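Local structure of cellulose biosynthesis protein BcsG (Salmonella typhimurium LT2, 5OLT) at residues Cys67-Glu75 with Pro287-Gly295; Ser86-Ser97 with Pro309-Ala320. The protein is required for cellulose biosynthesis, its extramembrane domain being a zinc-binding member of the alkaline phosphatase family. All blocks are in the same frame, centred on the assembly; numbering follows the deposited sequence. Where two conformers were deposited one is given.

Interaction 1: Cys67-Glu75 with Pro287-Gly295; sequences CSLSWSDVE and PSITNVPAG. With ZN (zinc ion), chain B.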
loop_
_atom_site.group_PDB
_atom_site.type_symbol
_atom_site.label_atom_id
_atom_site.label_comp_id
_atom_site.label_asym_id
_atom_site.label_seq_id
_atom_site.Cartn_x
_atom_site.Cartn_y
_atom_site.Cartn_z
ATOM N N CYS A 67 -5.296 6.510 -4.918
ATOM C CA CYS A 67 -6.722 6.169 -4.862
ATOM C C CYS A 67 -7.160 5.490 -6.167
ATOM O O CYS A 67 -6.748 5.910 -7.247
ATOM C CB CYS A 67 -7.525 7.465 -4.610
ATOM S SG CYS A 67 -9.334 7.256 -4.463
ATOM N N SER A 68 -8.029 4.472 -6.054
ATOM C CA SER A 68 -8.796 3.990 -7.217
ATOM C C SER A 68 -7.930 3.366 -8.323
ATOM O O SER A 68 -8.093 3.700 -9.505
ATOM C CB SER A 68 -9.711 5.098 -7.778
ATOM O OG SER A 68 -10.630 5.519 -6.776
ATOM N N LEU A 69 -7.074 2.413 -7.932
ATOM C CA LEU A 69 -6.182 1.715 -8.854
ATOM C C LEU A 69 -6.029 0.278 -8.370
ATOM O O LEU A 69 -5.318 0.029 -7.387
ATOM C CB LEU A 69 -4.819 2.437 -8.905
ATOM C CG LEU A 69 -3.780 1.726 -9.802
ATOM C CD1 LEU A 69 -4.262 1.668 -11.232
ATOM C CD2 LEU A 69 -2.463 2.509 -9.703
ATOM N N SER A 70 -6.638 -0.660 -9.091
ATOM C CA SER A 70 -6.412 -2.109 -8.863
ATOM C C SER A 70 -5.871 -2.768 -10.123
ATOM O O SER A 70 -5.904 -2.179 -11.213
ATOM C CB SER A 70 -7.724 -2.791 -8.468
ATOM O OG SER A 70 -8.610 -2.782 -9.592
ATOM N N TRP A 71 -5.400 -4.004 -9.990
ATOM C CA TRP A 71 -5.006 -4.735 -11.194
ATOM C C TRP A 71 -6.146 -4.871 -12.174
ATOM O O TRP A 71 -5.907 -4.772 -13.385
ATOM C CB TRP A 71 -4.445 -6.112 -10.874
ATOM C CG TRP A 71 -3.022 -6.099 -10.366
ATOM C CD1 TRP A 71 -2.572 -6.588 -9.146
ATOM C CD2 TRP A 71 -1.832 -5.681 -11.070
ATOM N NE1 TRP A 71 -1.204 -6.478 -9.043
ATOM C CE2 TRP A 71 -0.715 -5.908 -10.197
ATOM C CE3 TRP A 71 -1.599 -5.106 -12.332
ATOM C CZ2 TRP A 71 0.616 -5.601 -10.573
ATOM C CZ3 TRP A 71 -0.287 -4.752 -12.680
ATOM C CH2 TRP A 71 0.803 -5.006 -11.805
ATOM N N SER A 72 -7.381 -5.113 -11.689
ATOM C CA SER A 72 -8.526 -5.197 -12.561
ATOM C C SER A 72 -8.711 -3.896 -13.367
ATOM O O SER A 72 -9.055 -3.927 -14.551
ATOM C CB SER A 72 -9.761 -5.476 -11.727
ATOM O OG SER A 72 -10.883 -5.575 -12.552
ATOM N N ASP A 73 -8.501 -2.753 -12.712
ATOM C CA ASP A 73 -8.624 -1.486 -13.418
ATOM C C ASP A 73 -7.544 -1.348 -14.495
ATOM O O ASP A 73 -7.843 -0.879 -15.591
ATOM C CB ASP A 73 -8.468 -0.293 -12.481
ATOM C CG ASP A 73 -9.476 -0.241 -11.333
ATOM O OD1 ASP A 73 -10.622 -0.742 -11.464
ATOM O OD2 ASP A 73 -9.091 0.374 -10.301
ATOM N N VAL A 74 -6.315 -1.765 -14.168
ATOM C CA VAL A 74 -5.205 -1.680 -15.139
ATOM C C VAL A 74 -5.551 -2.543 -16.371
ATOM O O VAL A 74 -5.377 -2.098 -17.526
ATOM C CB VAL A 74 -3.872 -2.089 -14.525
ATOM C CG1 VAL A 74 -2.765 -2.053 -15.585
ATOM C CG2 VAL A 74 -3.520 -1.179 -13.362
ATOM N N GLU A 75 -6.063 -3.751 -16.131
ATOM C CA GLU A 75 -6.461 -4.642 -17.212
ATOM C C GLU A 75 -7.581 -4.002 -18.048
ATOM O O GLU A 75 -7.483 -3.922 -19.293
ATOM C CB GLU A 75 -6.883 -6.004 -16.647
ATOM C CG GLU A 75 -7.473 -6.937 -17.699
ATOM C CD GLU A 75 -6.429 -7.552 -18.628
ATOM O OE1 GLU A 75 -5.204 -7.412 -18.361
ATOM O OE2 GLU A 75 -6.839 -8.180 -19.640
ATOM N N PRO A 287 -12.629 -9.056 -4.325
ATOM C CA PRO A 287 -11.251 -9.357 -4.696
ATOM C C PRO A 287 -10.777 -8.485 -5.855
ATOM O O PRO A 287 -9.634 -8.023 -5.840
ATOM C CB PRO A 287 -11.324 -10.833 -5.088
ATOM C CG PRO A 287 -12.394 -11.389 -4.208
ATOM C CD PRO A 287 -13.444 -10.287 -4.195
ATOM N N SER A 288 -11.635 -8.236 -6.827
ATOM C CA SER A 288 -11.256 -7.394 -7.959
ATOM C C SER A 288 -10.864 -5.987 -7.498
ATOM O O SER A 288 -9.894 -5.380 -8.007
ATOM C CB SER A 288 -12.449 -7.348 -8.902
ATOM O OG SER A 288 -12.214 -6.552 -10.026
ATOM N N ILE A 289 -11.630 -5.450 -6.545
ATOM C CA ILE A 289 -11.393 -4.079 -6.076
ATOM C C ILE A 289 -10.131 -4.011 -5.203
ATOM O O ILE A 289 -9.433 -3.006 -5.197
ATOM C CB ILE A 289 -12.641 -3.545 -5.328
ATOM C CG1 ILE A 289 -13.764 -3.356 -6.380
ATOM C CG2 ILE A 289 -12.358 -2.227 -4.638
ATOM C CD1 ILE A 289 -15.159 -3.181 -5.782
ATOM N N THR A 290 -9.833 -5.058 -4.445
ATOM C CA THR A 290 -8.783 -4.958 -3.440
ATOM C C THR A 290 -7.436 -5.579 -3.864
ATOM O O THR A 290 -6.461 -5.371 -3.153
ATOM C CB THR A 290 -9.214 -5.605 -2.116
ATOM O OG1 THR A 290 -9.425 -7.014 -2.365
ATOM C CG2 THR A 290 -10.505 -4.941 -1.618
ATOM N N ASN A 291 -7.365 -6.270 -5.004
ATOM C CA ASN A 291 -6.051 -6.792 -5.451
ATOM C C ASN A 291 -5.353 -5.679 -6.259
ATOM O O ASN A 291 -5.749 -5.398 -7.393
ATOM C CB ASN A 291 -6.265 -8.027 -6.298
ATOM C CG ASN A 291 -4.964 -8.566 -6.819
ATOM O OD1 ASN A 291 -3.927 -8.386 -6.182
ATOM N ND2 ASN A 291 -5.003 -9.185 -8.014
ATOM N N VAL A 292 -4.367 -5.015 -5.635
ATOM C CA VAL A 292 -3.805 -3.778 -6.168
ATOM C C VAL A 292 -2.333 -3.918 -6.525
ATOM O O VAL A 292 -1.614 -4.699 -5.893
ATOM C CB VAL A 292 -4.010 -2.608 -5.172
ATOM C CG1 VAL A 292 -5.498 -2.361 -4.890
ATOM C CG2 VAL A 292 -3.252 -2.809 -3.843
ATOM N N PRO A 293 -1.869 -3.131 -7.523
ATOM C CA PRO A 293 -0.449 -3.207 -7.923
ATOM C C PRO A 293 0.473 -2.428 -7.020
ATOM O O PRO A 293 0.637 -1.217 -7.173
ATOM C CB PRO A 293 -0.462 -2.592 -9.335
ATOM C CG PRO A 293 -1.614 -1.615 -9.328
ATOM C CD PRO A 293 -2.685 -2.337 -8.486
ATOM N N ALA A 294 1.112 -3.118 -6.096
ATOM C CA ALA A 294 2.077 -2.489 -5.228
ATOM C C ALA A 294 3.482 -2.804 -5.724
ATOM O O ALA A 294 3.779 -3.929 -6.160
ATOM C CB ALA A 294 1.883 -3.005 -3.812
ATOM N N GLY A 295 4.355 -1.801 -5.677
ATOM C CA GLY A 295 5.721 -1.966 -6.182
ATOM C C GLY A 295 6.707 -1.202 -5.347
ATOM O O GLY A 295 6.371 -0.215 -4.669
HETATM ZN ZN ZN B . -9.633 6.126 -2.505
HETATM O O HOH W 1 -1.333 -7.301 -6.310
HETATM O O HOH W 2 -7.721 -6.259 -9.061
HETATM O O HOH W 3 -12.010 6.804 -2.876
#

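Interaction 2: Ser86-Ser97 with Pro309-Ala320; sequences SHFDILFKHFNS and PIDINQPSSYLA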
loop_
_atom_site.group_PDB
_atom_site.type_symbol
_atom_site.label_atom_id
_atom_site.label_comp_id
_atom_site.label_asym_id
_atom_site.label_seq_id
_atom_site.Cartn_x
_atom_site.Cartn_y
_atom_site.Cartn_z
ATOM N N SER A 86 7.410 -2.202 -15.561
ATOM C CA SER A 86 8.683 -2.840 -15.762
ATOM C C SER A 86 9.820 -2.117 -15.043
ATOM O O SER A 86 10.936 -2.661 -14.990
ATOM C CB SER A 86 8.961 -2.962 -17.278
ATOM O OG SER A 86 9.264 -1.696 -17.818
ATOM N N HIS A 87 9.565 -0.918 -14.489
ATOM C CA HIS A 87 10.613 -0.139 -13.897
ATOM C C HIS A 87 10.835 -0.407 -12.420
ATOM O O HIS A 87 11.868 -0.076 -11.879
ATOM C CB HIS A 87 10.410 1.332 -14.266
ATOM C CG HIS A 87 10.550 1.578 -15.745
ATOM N ND1 HIS A 87 10.039 2.689 -16.372
ATOM C CD2 HIS A 87 11.095 0.819 -16.728
ATOM C CE1 HIS A 87 10.298 2.633 -17.665
ATOM N NE2 HIS A 87 10.915 1.496 -17.911
ATOM N N PHE A 88 9.920 -1.118 -11.797
ATOM C CA PHE A 88 10.095 -1.457 -10.372
ATOM C C PHE A 88 11.180 -2.494 -10.144
ATOM O O PHE A 88 11.527 -3.251 -11.042
ATOM C CB PHE A 88 8.766 -2.003 -9.810
ATOM C CG PHE A 88 7.708 -0.945 -9.648
ATOM C CD1 PHE A 88 7.773 -0.042 -8.590
ATOM C CD2 PHE A 88 6.690 -0.845 -10.576
ATOM C CE1 PHE A 88 6.801 0.944 -8.459
ATOM C CE2 PHE A 88 5.712 0.157 -10.479
ATOM C CZ PHE A 88 5.772 1.051 -9.420
ATOM N N ASP A 89 11.701 -2.530 -8.935
ATOM C CA ASP A 89 12.592 -3.601 -8.530
ATOM C C ASP A 89 11.818 -4.784 -8.010
ATOM O O ASP A 89 12.227 -5.912 -8.206
ATOM C CB ASP A 89 13.566 -3.140 -7.455
ATOM C CG ASP A 89 14.521 -2.082 -7.928
ATOM O OD1 ASP A 89 14.814 -2.003 -9.161
ATOM O OD2 ASP A 89 15.029 -1.344 -7.052
ATOM N N ILE A 90 10.688 -4.532 -7.347
ATOM C CA ILE A 90 9.854 -5.546 -6.712
ATOM C C ILE A 90 8.416 -5.219 -7.079
ATOM O O ILE A 90 8.003 -4.051 -6.938
ATOM C CB ILE A 90 10.034 -5.503 -5.182
ATOM C CG1 ILE A 90 11.482 -5.769 -4.773
ATOM C CG2 ILE A 90 9.050 -6.479 -4.515
ATOM C CD1 ILE A 90 11.765 -5.411 -3.314
ATOM N N LEU A 91 7.648 -6.199 -7.509
ATOM C CA LEU A 91 6.253 -5.947 -7.896
ATOM C C LEU A 91 5.379 -7.033 -7.302
ATOM O O LEU A 91 5.597 -8.233 -7.566
ATOM C CB LEU A 91 6.165 -5.906 -9.438
ATOM C CG LEU A 91 4.815 -5.587 -10.064
ATOM C CD1 LEU A 91 4.317 -4.214 -9.618
ATOM C CD2 LEU A 91 4.947 -5.641 -11.585
ATOM N N PHE A 92 4.391 -6.619 -6.510
ATOM C CA PHE A 92 3.456 -7.592 -5.930
ATOM C C PHE A 92 2.298 -7.880 -6.871
ATOM O O PHE A 92 1.671 -6.948 -7.408
ATOM C CB PHE A 92 2.879 -7.013 -4.628
ATOM C CG PHE A 92 3.872 -6.927 -3.496
ATOM C CD1 PHE A 92 4.726 -5.821 -3.366
ATOM C CD2 PHE A 92 3.911 -7.910 -2.519
ATOM C CE1 PHE A 92 5.629 -5.723 -2.313
ATOM C CE2 PHE A 92 4.809 -7.822 -1.446
ATOM C CZ PHE A 92 5.676 -6.720 -1.325
ATOM N N LYS A 93 1.979 -9.163 -7.031
ATOM C CA LYS A 93 0.901 -9.630 -7.892
ATOM C C LYS A 93 -0.373 -10.020 -7.148
ATOM O O LYS A 93 -1.417 -10.094 -7.731
ATOM C CB LYS A 93 1.393 -10.783 -8.782
ATOM C CG LYS A 93 2.532 -10.421 -9.739
ATOM C CD LYS A 93 2.128 -9.267 -10.648
ATOM C CE LYS A 93 3.215 -8.910 -11.659
ATOM N NZ LYS A 93 3.386 -9.993 -12.660
ATOM N N HIS A 94 -0.256 -10.240 -5.839
ATOM C CA HIS A 94 -1.403 -10.602 -5.009
ATOM C C HIS A 94 -1.333 -9.817 -3.712
ATOM O O HIS A 94 -1.387 -10.400 -2.613
ATOM C CB HIS A 94 -1.478 -12.136 -4.801
ATOM C CG HIS A 94 -1.785 -12.854 -6.067
ATOM N ND1 HIS A 94 -3.047 -12.828 -6.629
ATOM C CD2 HIS A 94 -1.000 -13.544 -6.920
ATOM C CE1 HIS A 94 -3.030 -13.505 -7.762
ATOM N NE2 HIS A 94 -1.795 -13.924 -7.975
ATOM N N PHE A 95 -1.264 -8.489 -3.839
ATOM C CA PHE A 95 -1.280 -7.578 -2.693
ATOM C C PHE A 95 -2.719 -7.159 -2.444
ATOM O O PHE A 95 -3.374 -6.639 -3.340
ATOM C CB PHE A 95 -0.434 -6.332 -3.015
ATOM C CG PHE A 95 -0.200 -5.459 -1.830
ATOM C CD1 PHE A 95 -1.203 -4.551 -1.376
ATOM C CD2 PHE A 95 0.993 -5.550 -1.124
ATOM C CE1 PHE A 95 -0.968 -3.747 -0.271
ATOM C CE2 PHE A 95 1.231 -4.714 -0.055
ATOM C CZ PHE A 95 0.258 -3.830 0.390
ATOM N N ASN A 96 -3.193 -7.403 -1.217
ATOM C CA ASN A 96 -4.578 -7.076 -0.874
ATOM C C ASN A 96 -4.640 -5.792 -0.081
ATOM O O ASN A 96 -3.978 -5.635 0.932
ATOM C CB ASN A 96 -5.163 -8.215 -0.044
ATOM C CG ASN A 96 -6.645 -8.047 0.167
ATOM O OD1 ASN A 96 -7.401 -8.046 -0.819
ATOM N ND2 ASN A 96 -7.075 -7.891 1.425
ATOM N N SER A 97 -5.489 -4.864 -0.534
ATOM C CA SER A 97 -5.560 -3.556 0.132
ATOM C C SER A 97 -6.391 -3.564 1.429
ATOM O O SER A 97 -6.321 -2.607 2.197
ATOM C CB SER A 97 -6.138 -2.487 -0.806
ATOM O OG SER A 97 -7.503 -2.746 -1.034
ATOM N N PRO A 309 11.258 -6.583 -12.936
ATOM C CA PRO A 309 11.014 -6.610 -11.499
ATOM C C PRO A 309 10.947 -8.035 -10.960
ATOM O O PRO A 309 10.553 -8.967 -11.663
ATOM C CB PRO A 309 9.610 -5.997 -11.359
ATOM C CG PRO A 309 9.398 -5.252 -12.641
ATOM C CD PRO A 309 10.180 -5.914 -13.697
ATOM N N ILE A 310 11.312 -8.183 -9.695
ATOM C CA ILE A 310 11.077 -9.438 -8.984
ATOM C C ILE A 310 9.599 -9.507 -8.608
ATOM O O ILE A 310 9.120 -8.636 -7.872
ATOM C CB ILE A 310 11.969 -9.497 -7.736
ATOM C CG1 ILE A 310 13.465 -9.462 -8.139
ATOM C CG2 ILE A 310 11.641 -10.740 -6.922
ATOM C CD1 ILE A 310 14.338 -9.110 -6.949
ATOM N N ASP A 311 8.882 -10.495 -9.110
ATOM C CA ASP A 311 7.475 -10.644 -8.755
ATOM C C ASP A 311 7.338 -11.309 -7.405
ATOM O O ASP A 311 7.998 -12.305 -7.109
ATOM C CB ASP A 311 6.736 -11.494 -9.767
ATOM C CG ASP A 311 6.547 -10.811 -11.085
ATOM O OD1 ASP A 311 6.621 -9.557 -11.176
ATOM O OD2 ASP A 311 6.337 -11.565 -12.065
ATOM N N ILE A 312 6.456 -10.754 -6.581
ATOM C CA ILE A 312 6.103 -11.388 -5.308
ATOM C C ILE A 312 4.708 -11.945 -5.568
ATOM O O ILE A 312 3.723 -11.187 -5.727
ATOM C CB ILE A 312 6.055 -10.386 -4.121
ATOM C CG1 ILE A 312 7.361 -9.618 -3.956
ATOM C CG2 ILE A 312 5.677 -11.105 -2.820
ATOM C CD1 ILE A 312 8.603 -10.460 -3.755
ATOM N N ASN A 313 4.602 -13.262 -5.627
ATOM C CA ASN A 313 3.334 -13.904 -5.982
ATOM C C ASN A 313 2.474 -14.342 -4.806
ATOM O O ASN A 313 1.267 -14.525 -4.976
ATOM C CB ASN A 313 3.595 -15.107 -6.889
ATOM C CG ASN A 313 4.286 -14.706 -8.193
ATOM O OD1 ASN A 313 5.343 -15.237 -8.548
ATOM N ND2 ASN A 313 3.685 -13.811 -8.893
ATOM N N GLN A 314 3.078 -14.450 -3.631
ATOM C CA GLN A 314 2.352 -14.927 -2.444
ATOM C C GLN A 314 1.363 -13.873 -1.949
ATOM O O GLN A 314 1.595 -12.661 -2.128
ATOM C CB GLN A 314 3.348 -15.278 -1.338
ATOM C CG GLN A 314 4.345 -16.356 -1.755
ATOM C CD GLN A 314 5.653 -15.830 -2.367
ATOM O OE1 GLN A 314 5.828 -14.626 -2.684
ATOM N NE2 GLN A 314 6.606 -16.749 -2.524
ATOM N N PRO A 315 0.254 -14.313 -1.329
ATOM C CA PRO A 315 -0.730 -13.324 -0.818
ATOM C C PRO A 315 -0.048 -12.394 0.192
ATOM O O PRO A 315 0.589 -12.871 1.144
ATOM C CB PRO A 315 -1.767 -14.198 -0.108
ATOM C CG PRO A 315 -1.669 -15.509 -0.784
ATOM C CD PRO A 315 -0.226 -15.702 -1.130
ATOM N N SER A 316 -0.136 -11.082 -0.031
ATOM C CA SER A 316 0.607 -10.102 0.742
ATOM C C SER A 316 -0.292 -8.933 1.095
ATOM O O SER A 316 -1.368 -8.734 0.494
ATOM C CB SER A 316 1.750 -9.554 -0.121
ATOM O OG SER A 316 2.640 -10.601 -0.517
ATOM N N SER A 317 0.166 -8.144 2.040
ATOM C CA SER A 317 -0.498 -6.873 2.320
ATOM C C SER A 317 0.507 -5.937 2.990
ATOM O O SER A 317 1.746 -6.117 2.817
ATOM C CB SER A 317 -1.768 -7.108 3.193
ATOM O OG SER A 317 -2.562 -5.926 3.207
ATOM N N TYR A 318 0.007 -4.951 3.754
ATOM C CA TYR A 318 0.866 -3.875 4.271
ATOM C C TYR A 318 2.038 -4.358 5.106
ATOM O O TYR A 318 3.107 -3.716 5.099
ATOM C CB TYR A 318 0.041 -2.877 5.067
ATOM C CG TYR A 318 -1.097 -2.328 4.241
ATOM C CD1 TYR A 318 -0.851 -1.436 3.189
ATOM C CD2 TYR A 318 -2.414 -2.751 4.461
ATOM C CE1 TYR A 318 -1.891 -0.952 2.392
ATOM C CE2 TYR A 318 -3.465 -2.287 3.676
ATOM C CZ TYR A 318 -3.209 -1.366 2.659
ATOM O OH TYR A 318 -4.238 -0.912 1.850
ATOM N N LEU A 319 1.864 -5.457 5.842
ATOM C CA LEU A 319 2.948 -5.927 6.698
ATOM C C LEU A 319 4.210 -6.215 5.873
ATOM O O LEU A 319 5.333 -5.978 6.360
ATOM C CB LEU A 319 2.527 -7.161 7.514
ATOM C CG LEU A 319 3.451 -7.565 8.665
ATOM C CD1 LEU A 319 3.488 -6.488 9.753
ATOM C CD2 LEU A 319 2.995 -8.904 9.226
ATOM N N ALA A 320 4.039 -6.705 4.636
ATOM C CA ALA A 320 5.205 -6.968 3.768
ATOM C C ALA A 320 5.934 -5.681 3.368
ATOM O O ALA A 320 7.172 -5.717 3.183
ATOM C CB ALA A 320 4.791 -7.744 2.528
HETATM O O HOH W 4 1.815 -10.458 -3.851
#

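Interaction 1: Cys67-Glu75 with Pro287-Gly295
P293 is the main bump of this contact, and the indole of W71 lies over it like a lid. P293 CB sits 3.5 Å from the centroid of the six-membered ring of W71, 15° off the ring normal, a CH-pi contact that suits a compact, rigid proline ring whose C-H bonds can face the indole. The same pyrrolidine ring fills a hollow walled by L69, whose CG comes within 4.0 Å of P293 CG, and floored more loosely by V74. W71 reaches it because CG stands anti to its own carbonyl carbon (chi1 -78°), so that the indole and the pyrrolidine ring pass each other pointing opposite ways. Next along, N291 anchors the start of the helix: W71 N donates to N291 O at 3.0 Å, in the carbonyl plane. The backbones come closest at S70 and V292, where V292 presses CG1 against the small serine, 3.5 Å from L69 O, a buried oxygen that finds no polar partner. In the conformers given, S72 OG and S288 OG lie 3.0 Å apart, a hydrogen bond that is not settled, and a water links S72 N to S288 O and N291 O. S70 and D73 form a capping box, D73 N giving to S70 OG at 3.1 Å and S70 N to D73 OD2. Just upstream, C67 SG binds zinc at 2.3 Å, with S102, E266 and H267 completing the protein ligands. This zinc ligand follows strand 60-66 and leads into the capped helix, consistent with the metal site of the alkaline phosphatase family.

Interaction 2: Ser86-Ser97 with Pro309-Ala320
Parallel beta pairing joins strand 90-92 to strand 310-312, an outermost strand of the mixed central sheet, through four backbone bonds. I310 N gives to D89 O, L91 N to I310 O, I312 N to L91 O and K93 N to I312 O, the last at 3.0 Å and nearly straight. The chain then turns a corner at K93 and H94, and a water there accepts from H94 N and donates to I312 O and Q314 O. Past it a separate bridge resumes one residue out of step, with S316 N bonded to H94 O and N96 N to S316 O. Two hydroxyls finish the seam: S317 OG donates to N96 O at 2.7 Å, and Y318 OH reaches S97 O on a lone pair. K93, bent at chi2 (-57°) and chi4, folds its ammonium back toward the carboxylate of D311, a weak salt bridge on the partly exposed side, K93 NZ to D311 OD2 3.4 Å.

I90, F92, I310 and I312 form an apolar face, with helix 318-328 packed on I90 and F92 and helix 341-345 on I90 and I310. I90 CG2 meets I312 CG1 at 3.6 Å, and that same CG1 lies over one face of the F92 ring; F95 covers the other face. A320, on the first turn of helix 318-328, touches the F92 ring obliquely with CB, its single methyl leaving the ring room. P309, lacking an N-H to offer, wedges its ring against F88 O and L91 CB instead. F95, turned anti to its amide nitrogen (chi1 -170°), receives S317 CA over one face and sends its edge to the face of Y318 in a T-shaped pair: planes at 84°, centroids 5.5 Å apart.

How the interactions relate
Strands 291-299 and 90-96 are neighbours in the mixed central sheet, so the two contacts meet side by side: A294 O faces F92 N at 2.8 Å, and T290 OG1 lies 2.7 Å from N96 OD1, both probable hydrogen bonds. Interaction 1 is buried, ties a loop and short helix to a strand, and includes a zinc ligand; its grip comes from one proline under an indole, bridging waters and a single direct backbone bond, with less certain help from serine hydroxyls. Interaction 2 extends the same sheet to one of its two outermost strands; it is partly buried and is held mainly by regular backbone pairing, with apolar packing on its inner face and charge on its exposed side.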